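Local coordinates for protein toll (Drosophila melanogaster, PDB 4LXR) that binds the cleaved, active form of spaetzle through its extracellular leucine-rich repeats and thereby triggers the signalling behind dorsal-ventral patterning and antifungal defence, at residues 129-133 with 154-158; 176-182 with 200-206. All blocks are in the same frame, centred on the assembly; numbering follows the deposited sequence.

Contact 1 (129-133 with 154-158)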
loop_
_atom_site.group_PDB
_atom_site.type_symbol
_atom_site.label_atom_id
_atom_site.label_comp_id
_atom_site.label_asym_id
_atom_site.label_seq_id
_atom_site.Cartn_x
_atom_site.Cartn_y
_atom_site.Cartn_z
ATOM N N ARG A 129 -15.430 -2.952 -37.172
ATOM C CA ARG A 129 -14.067 -3.359 -36.852
ATOM C C ARG A 129 -13.771 -4.723 -37.446
ATOM O O ARG A 129 -14.558 -5.653 -37.295
ATOM C CB ARG A 129 -13.818 -3.408 -35.336
ATOM C CG ARG A 129 -12.542 -4.206 -34.997
ATOM C CD ARG A 129 -11.887 -3.792 -33.650
ATOM N NE ARG A 129 -12.600 -4.287 -32.480
ATOM C CZ ARG A 129 -12.460 -5.501 -31.934
ATOM N NH1 ARG A 129 -11.641 -6.420 -32.462
ATOM N NH2 ARG A 129 -13.162 -5.800 -30.838
ATOM N N PHE A 130 -12.627 -4.844 -38.108
ATOM C CA PHE A 130 -12.183 -6.130 -38.620
ATOM C C PHE A 130 -10.792 -6.402 -38.075
ATOM O O PHE A 130 -9.873 -5.585 -38.234
ATOM C CB PHE A 130 -12.142 -6.122 -40.159
ATOM C CG PHE A 130 -11.647 -7.407 -40.759
ATOM C CD1 PHE A 130 -12.255 -8.621 -40.434
ATOM C CD2 PHE A 130 -10.595 -7.405 -41.653
ATOM C CE1 PHE A 130 -11.809 -9.823 -40.979
ATOM C CE2 PHE A 130 -10.129 -8.610 -42.220
ATOM C CZ PHE A 130 -10.737 -9.820 -41.884
ATOM N N THR A 131 -10.613 -7.572 -37.483
ATOM C CA THR A 131 -9.379 -7.843 -36.756
ATOM C C THR A 131 -8.983 -9.284 -36.972
ATOM O O THR A 131 -9.805 -10.192 -36.789
ATOM C CB THR A 131 -9.587 -7.579 -35.250
ATOM O OG1 THR A 131 -9.761 -6.168 -35.037
ATOM C CG2 THR A 131 -8.407 -8.086 -34.421
ATOM N N THR A 132 -7.736 -9.506 -37.364
ATOM C CA THR A 132 -7.269 -10.869 -37.600
ATOM C C THR A 132 -5.757 -10.915 -37.490
ATOM O O THR A 132 -5.093 -9.915 -37.730
ATOM C CB THR A 132 -7.690 -11.404 -38.998
ATOM O OG1 THR A 132 -7.273 -12.770 -39.131
ATOM C CG2 THR A 132 -7.054 -10.580 -40.135
ATOM N N ARG A 133 -5.220 -12.080 -37.135
ATOM C CA ARG A 133 -3.775 -12.317 -37.172
ATOM C C ARG A 133 -3.361 -13.296 -38.274
ATOM O O ARG A 133 -2.183 -13.676 -38.384
ATOM C CB ARG A 133 -3.277 -12.753 -35.781
ATOM C CG ARG A 133 -3.542 -11.623 -34.771
ATOM C CD ARG A 133 -3.374 -12.020 -33.350
ATOM N NE ARG A 133 -4.445 -12.887 -32.883
ATOM C CZ ARG A 133 -4.661 -13.143 -31.599
ATOM N NH1 ARG A 133 -3.888 -12.580 -30.686
ATOM N NH2 ARG A 133 -5.637 -13.958 -31.230
ATOM N N LEU A 154 -9.324 -1.309 -38.574
ATOM C CA LEU A 154 -8.878 -2.439 -39.372
ATOM C C LEU A 154 -7.566 -2.844 -38.807
ATOM O O LEU A 154 -6.667 -2.024 -38.632
ATOM C CB LEU A 154 -8.704 -2.076 -40.869
ATOM C CG LEU A 154 -9.960 -1.668 -41.614
ATOM C CD1 LEU A 154 -9.613 -1.208 -43.045
ATOM C CD2 LEU A 154 -10.913 -2.837 -41.658
ATOM N N ARG A 155 -7.438 -4.126 -38.532
ATOM C CA ARG A 155 -6.201 -4.635 -38.001
ATOM C C ARG A 155 -5.908 -5.957 -38.668
ATOM O O ARG A 155 -6.513 -6.971 -38.325
ATOM C CB ARG A 155 -6.292 -4.841 -36.486
ATOM C CG ARG A 155 -4.936 -5.154 -35.907
ATOM C CD ARG A 155 -4.908 -5.285 -34.441
ATOM N NE ARG A 155 -5.121 -4.063 -33.660
ATOM C CZ ARG A 155 -4.711 -3.978 -32.395
ATOM N NH1 ARG A 155 -4.066 -5.012 -31.882
ATOM N NH2 ARG A 155 -4.918 -2.898 -31.646
ATOM N N ALA A 156 -4.974 -5.953 -39.614
ATOM C CA ALA A 156 -4.713 -7.156 -40.386
ATOM C C ALA A 156 -3.315 -7.196 -41.004
ATOM O O ALA A 156 -3.158 -7.652 -42.147
ATOM C CB ALA A 156 -5.770 -7.289 -41.470
ATOM N N ASN A 157 -2.309 -6.742 -40.250
ATOM C CA ASN A 157 -0.938 -6.611 -40.756
ATOM C C ASN A 157 -0.878 -5.906 -42.113
ATOM O O ASN A 157 -0.143 -6.319 -43.009
ATOM C CB ASN A 157 -0.203 -7.966 -40.785
ATOM C CG ASN A 157 0.184 -8.428 -39.369
ATOM O OD1 ASN A 157 1.198 -7.996 -38.836
ATOM N ND2 ASN A 157 -0.670 -9.250 -38.739
ATOM N N ILE A 158 -1.665 -4.838 -42.234
ATOM C CA ILE A 158 -1.802 -4.125 -43.486
ATOM C C ILE A 158 -0.541 -3.344 -43.846
ATOM O O ILE A 158 -0.123 -2.438 -43.117
ATOM C CB ILE A 158 -3.007 -3.205 -43.469
ATOM C CG1 ILE A 158 -4.252 -4.018 -43.120
ATOM C CG2 ILE A 158 -3.167 -2.542 -44.861
ATOM C CD1 ILE A 158 -5.475 -3.160 -42.758
HETATM O O HOH W 1 -3.122 -10.131 -39.816
#

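Contact 2 (176-182 with 200-206). With EPE (4-(2-hydroxyethyl)-1-piperazine ethanesulfonic acid), chain N.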
loop_
_atom_site.group_PDB
_atom_site.type_symbol
_atom_site.label_atom_id
_atom_site.label_comp_id
_atom_site.label_asym_id
_atom_site.label_seq_id
_atom_site.Cartn_x
_atom_site.Cartn_y
_atom_site.Cartn_z
ATOM N N GLU A 176 -8.897 3.914 -36.857
ATOM C CA GLU A 176 -8.017 3.183 -35.982
ATOM C C GLU A 176 -7.289 2.159 -36.852
ATOM O O GLU A 176 -7.836 1.094 -37.152
ATOM C CB GLU A 176 -8.816 2.507 -34.846
ATOM C CG GLU A 176 -7.957 1.598 -33.909
ATOM C CD GLU A 176 -6.738 2.333 -33.345
ATOM O OE1 GLU A 176 -6.806 2.817 -32.182
ATOM O OE2 GLU A 176 -5.718 2.450 -34.071
ATOM N N PHE A 177 -6.076 2.503 -37.290
ATOM C CA PHE A 177 -5.242 1.573 -38.074
ATOM C C PHE A 177 -4.018 1.167 -37.287
ATOM O O PHE A 177 -3.029 0.707 -37.861
ATOM C CB PHE A 177 -4.792 2.201 -39.403
ATOM C CG PHE A 177 -5.903 2.372 -40.406
ATOM C CD1 PHE A 177 -7.114 1.696 -40.239
ATOM C CD2 PHE A 177 -5.736 3.197 -41.521
ATOM C CE1 PHE A 177 -8.167 1.845 -41.164
ATOM C CE2 PHE A 177 -6.791 3.375 -42.457
ATOM C CZ PHE A 177 -8.003 2.672 -42.288
ATOM N N GLY A 178 -4.079 1.363 -35.969
ATOM C CA GLY A 178 -2.978 1.001 -35.106
ATOM C C GLY A 178 -2.629 -0.473 -35.252
ATOM O O GLY A 178 -3.505 -1.303 -35.483
ATOM N N SER A 179 -1.343 -0.772 -35.153
ATOM C CA SER A 179 -0.826 -2.137 -35.137
ATOM C C SER A 179 -0.971 -2.851 -36.472
ATOM O O SER A 179 -1.451 -3.984 -36.559
ATOM C CB SER A 179 -1.435 -2.957 -33.992
ATOM O OG SER A 179 -0.544 -3.998 -33.630
ATOM N N ASN A 180 -0.534 -2.178 -37.524
ATOM C CA ASN A 180 -0.503 -2.777 -38.839
ATOM C C ASN A 180 0.919 -2.718 -39.323
ATOM O O ASN A 180 1.849 -2.737 -38.507
ATOM C CB ASN A 180 -1.484 -2.075 -39.788
ATOM C CG ASN A 180 -2.919 -2.546 -39.580
ATOM O OD1 ASN A 180 -3.274 -3.675 -39.945
ATOM N ND2 ASN A 180 -3.749 -1.690 -38.972
ATOM N N LYS A 181 1.107 -2.664 -40.636
ATOM C CA LYS A 181 2.459 -2.607 -41.185
ATOM C C LYS A 181 2.602 -1.441 -42.163
ATOM O O LYS A 181 3.363 -1.523 -43.135
ATOM C CB LYS A 181 2.824 -3.941 -41.859
ATOM C CG LYS A 181 3.131 -5.102 -40.886
ATOM C CD LYS A 181 3.387 -6.402 -41.688
ATOM C CE LYS A 181 3.890 -7.565 -40.816
ATOM N NZ LYS A 181 4.179 -8.815 -41.622
ATOM N N LEU A 182 1.874 -0.355 -41.910
ATOM C CA LEU A 182 1.867 0.769 -42.850
ATOM C C LEU A 182 3.224 1.465 -42.963
ATOM O O LEU A 182 3.832 1.817 -41.956
ATOM C CB LEU A 182 0.761 1.776 -42.497
ATOM C CG LEU A 182 -0.640 1.214 -42.740
ATOM C CD1 LEU A 182 -1.719 2.059 -42.081
ATOM C CD2 LEU A 182 -0.902 1.058 -44.249
ATOM N N ASN A 200 -5.606 7.466 -35.811
ATOM C CA ASN A 200 -4.710 6.586 -35.075
ATOM C C ASN A 200 -3.851 5.704 -35.970
ATOM O O ASN A 200 -4.366 4.867 -36.709
ATOM C CB ASN A 200 -5.494 5.704 -34.076
ATOM C CG ASN A 200 -5.735 6.407 -32.762
ATOM O OD1 ASN A 200 -5.409 7.585 -32.628
ATOM N ND2 ASN A 200 -6.311 5.696 -31.783
ATOM N N LEU A 201 -2.533 5.859 -35.861
ATOM C CA LEU A 201 -1.605 5.166 -36.751
ATOM C C LEU A 201 -0.471 4.559 -35.963
ATOM O O LEU A 201 0.592 4.300 -36.523
ATOM C CB LEU A 201 -1.036 6.129 -37.792
ATOM C CG LEU A 201 -2.072 6.710 -38.766
ATOM C CD1 LEU A 201 -1.544 7.942 -39.522
ATOM C CD2 LEU A 201 -2.506 5.630 -39.750
ATOM N N TRP A 202 -0.701 4.313 -34.671
ATOM C CA TRP A 202 0.373 3.823 -33.785
ATOM C C TRP A 202 0.776 2.404 -34.156
ATOM O O TRP A 202 -0.014 1.660 -34.768
ATOM C CB TRP A 202 -0.051 3.903 -32.300
ATOM C CG TRP A 202 -1.397 3.286 -32.042
ATOM C CD1 TRP A 202 -2.617 3.871 -32.246
ATOM C CD2 TRP A 202 -1.664 1.966 -31.565
ATOM N NE1 TRP A 202 -3.633 2.999 -31.904
ATOM C CE2 TRP A 202 -3.067 1.819 -31.487
ATOM C CE3 TRP A 202 -0.856 0.898 -31.177
ATOM C CZ2 TRP A 202 -3.672 0.639 -31.063
ATOM C CZ3 TRP A 202 -1.462 -0.273 -30.740
ATOM C CH2 TRP A 202 -2.850 -0.390 -30.682
ATOM N N SER A 203 2.007 2.045 -33.803
ATOM C CA SER A 203 2.546 0.698 -34.031
ATOM C C SER A 203 2.460 0.316 -35.498
ATOM O O SER A 203 1.978 -0.762 -35.844
ATOM C CB SER A 203 1.835 -0.349 -33.171
ATOM O OG SER A 203 2.161 -0.199 -31.803
ATOM N N ASN A 204 2.908 1.229 -36.349
ATOM C CA ASN A 204 3.094 0.946 -37.758
ATOM C C ASN A 204 4.566 1.130 -38.072
ATOM O O ASN A 204 5.397 1.044 -37.174
ATOM C CB ASN A 204 2.193 1.846 -38.604
ATOM C CG ASN A 204 0.789 1.303 -38.702
ATOM O OD1 ASN A 204 0.569 0.304 -39.382
ATOM N ND2 ASN A 204 -0.166 1.918 -37.979
ATOM N N GLN A 205 4.918 1.383 -39.325
ATOM C CA GLN A 205 6.331 1.599 -39.627
ATOM C C GLN A 205 6.465 2.791 -40.558
ATOM O O GLN A 205 7.081 2.713 -41.623
ATOM C CB GLN A 205 7.034 0.309 -40.132
ATOM C CG GLN A 205 6.333 -0.410 -41.305
ATOM C CD GLN A 205 7.007 -1.735 -41.701
ATOM O OE1 GLN A 205 6.624 -2.803 -41.233
ATOM N NE2 GLN A 205 8.005 -1.661 -42.565
ATOM N N LEU A 206 5.860 3.899 -40.127
ATOM C CA LEU A 206 5.813 5.138 -40.903
ATOM C C LEU A 206 7.089 5.960 -40.712
ATOM O O LEU A 206 7.117 6.928 -39.952
ATOM C CB LEU A 206 4.580 5.959 -40.499
ATOM C CG LEU A 206 3.222 5.310 -40.790
ATOM C CD1 LEU A 206 2.137 5.999 -39.962
ATOM C CD2 LEU A 206 2.881 5.360 -42.302
HETATM N N1 EPE N . 2.520 -6.120 -35.798
HETATM C C2 EPE N . 3.210 -6.193 -37.108
HETATM C C3 EPE N . 4.452 -5.316 -37.126
HETATM N N4 EPE N . 4.199 -3.947 -36.669
HETATM C C5 EPE N . 3.126 -3.649 -35.734
HETATM C C6 EPE N . 2.077 -4.744 -35.505
HETATM C C7 EPE N . 5.305 -3.001 -36.681
HETATM C C8 EPE N . 5.921 -2.938 -38.068
HETATM O O8 EPE N . 4.905 -2.667 -38.999
HETATM C C9 EPE N . 1.285 -6.922 -35.866
HETATM C C10 EPE N . 1.388 -8.188 -35.027
HETATM S S EPE N . -0.182 -9.097 -34.905
HETATM O O1S EPE N . -1.310 -8.244 -35.302
HETATM O O2S EPE N . -0.144 -10.242 -35.815
HETATM O O3S EPE N . -0.364 -9.553 -33.538
HETATM O O HOH W 2 1.174 -2.901 -31.218
#

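Contact 1 (129-133 with 154-158)
F130 and T131 pair with L154 and R155 as neighbouring parallel strands. R155 grips the other strand with both backbone polar atoms: its N donates to F130 O (2.9 Å), and its O accepts from T132 N (3.0 Å). On the interior face, F130 CB meets L154 CD2 at 3.8 Å. On the other face, T131 and R155 lie side by side and point the same way, with T131 OG1 4.0 Å from R155 CB. T131 OG1 sits beside its own backbone N (chi1 -69°), where it receives a straight bond of 3.2 Å from R129 NH1, lying exactly in the guanidinium plane; the same nitrogen forms a salt bridge with E106. With a valine in place of T131, R129 NH1 would probably lose this acceptor and the guanidinium be less firmly fixed in rotation. From T132 CB, where the strand gives way to loop, a methyl and a hydroxyl diverge. The methyl CG2 presses on A156 CB at 3.8 Å and lies 4.1 Å from R155 O, whereas OG1 turns to S107 O and R134 N. Beyond T132, a water lies within bonding distance of T132 O and accepts from N157 ND2 (2.8 Å), bridging the two loops. R155 puts CG anti to the backbone N (chi1 -171°), runs out straight to CD and bends at chi3, and its NH1 forms a salt bridge with D55 of a spaetzle chain. The chemistry is thus divided: apolar groups pack around F130 and L154, backbone bonds set the register, and the opposite face brings the R155 guanidinium to an acidic residue of spaetzle.

Contact 2 (176-182 with 200-206)
E176 and N200 form a parallel bridge where two short strands end, their CA atoms 4.8 Å apart, and the loops that follow run in step. F177 N donates to N200 O (3.0 Å), S179 N to W202 O (2.8 Å) and Q205 N to L182 O, so backbone bonds recur along the turn. The E176 carboxylate is clasped by side chains: OE1 accepts from N200 ND2 at 2.9 Å and from W202 NE1 at 3.2 Å, the two arriving from opposite faces of its plane, and Y64 of a spaetzle chain bonds it too. The indole edge takes part in this, while one indole face carries G178, whose CA lies 3.8 Å from the five-membered ring centroid in a CH-pi contact. N204, its CG beside the backbone N (chi1 -82°), spends both ends of its amide on main chain. ND2 runs straight to F177 O (3.1 Å) and to L201 O; OD1 accepts from L182 N (2.9 Å). N180 ND2 reaches F177 O from the opposite face of that carbonyl. L182 CB packs on L206 CD2. Asparagines at equivalent positions, each bonding main chain of its own and of the preceding repeat, form the asparagine ladder characteristic of leucine-rich repeat solenoids.

Contacts 1 and 2 are junctions of the same solenoid with one further junction, 154-158 against 176-182, between them; their centres are about 11 Å apart. N180 of contact 2 continues the asparagine ladder into contact 1, its OD1 lying 2.9 Å from A156 N, and beside it K181 N makes a probable backbone bond to I158 O at 2.8 Å. On the ligand side, R155 leans on W202 and S179, so both contacts contribute to the surface that meets spaetzle. At the loop end a piperazine sulfonate buffer molecule, probably from the crystallisation liquor, bridges the pair: N157 ND2 bonds its sulfonate, while its N4 lies 3.2 Å from N180 O and donates to it.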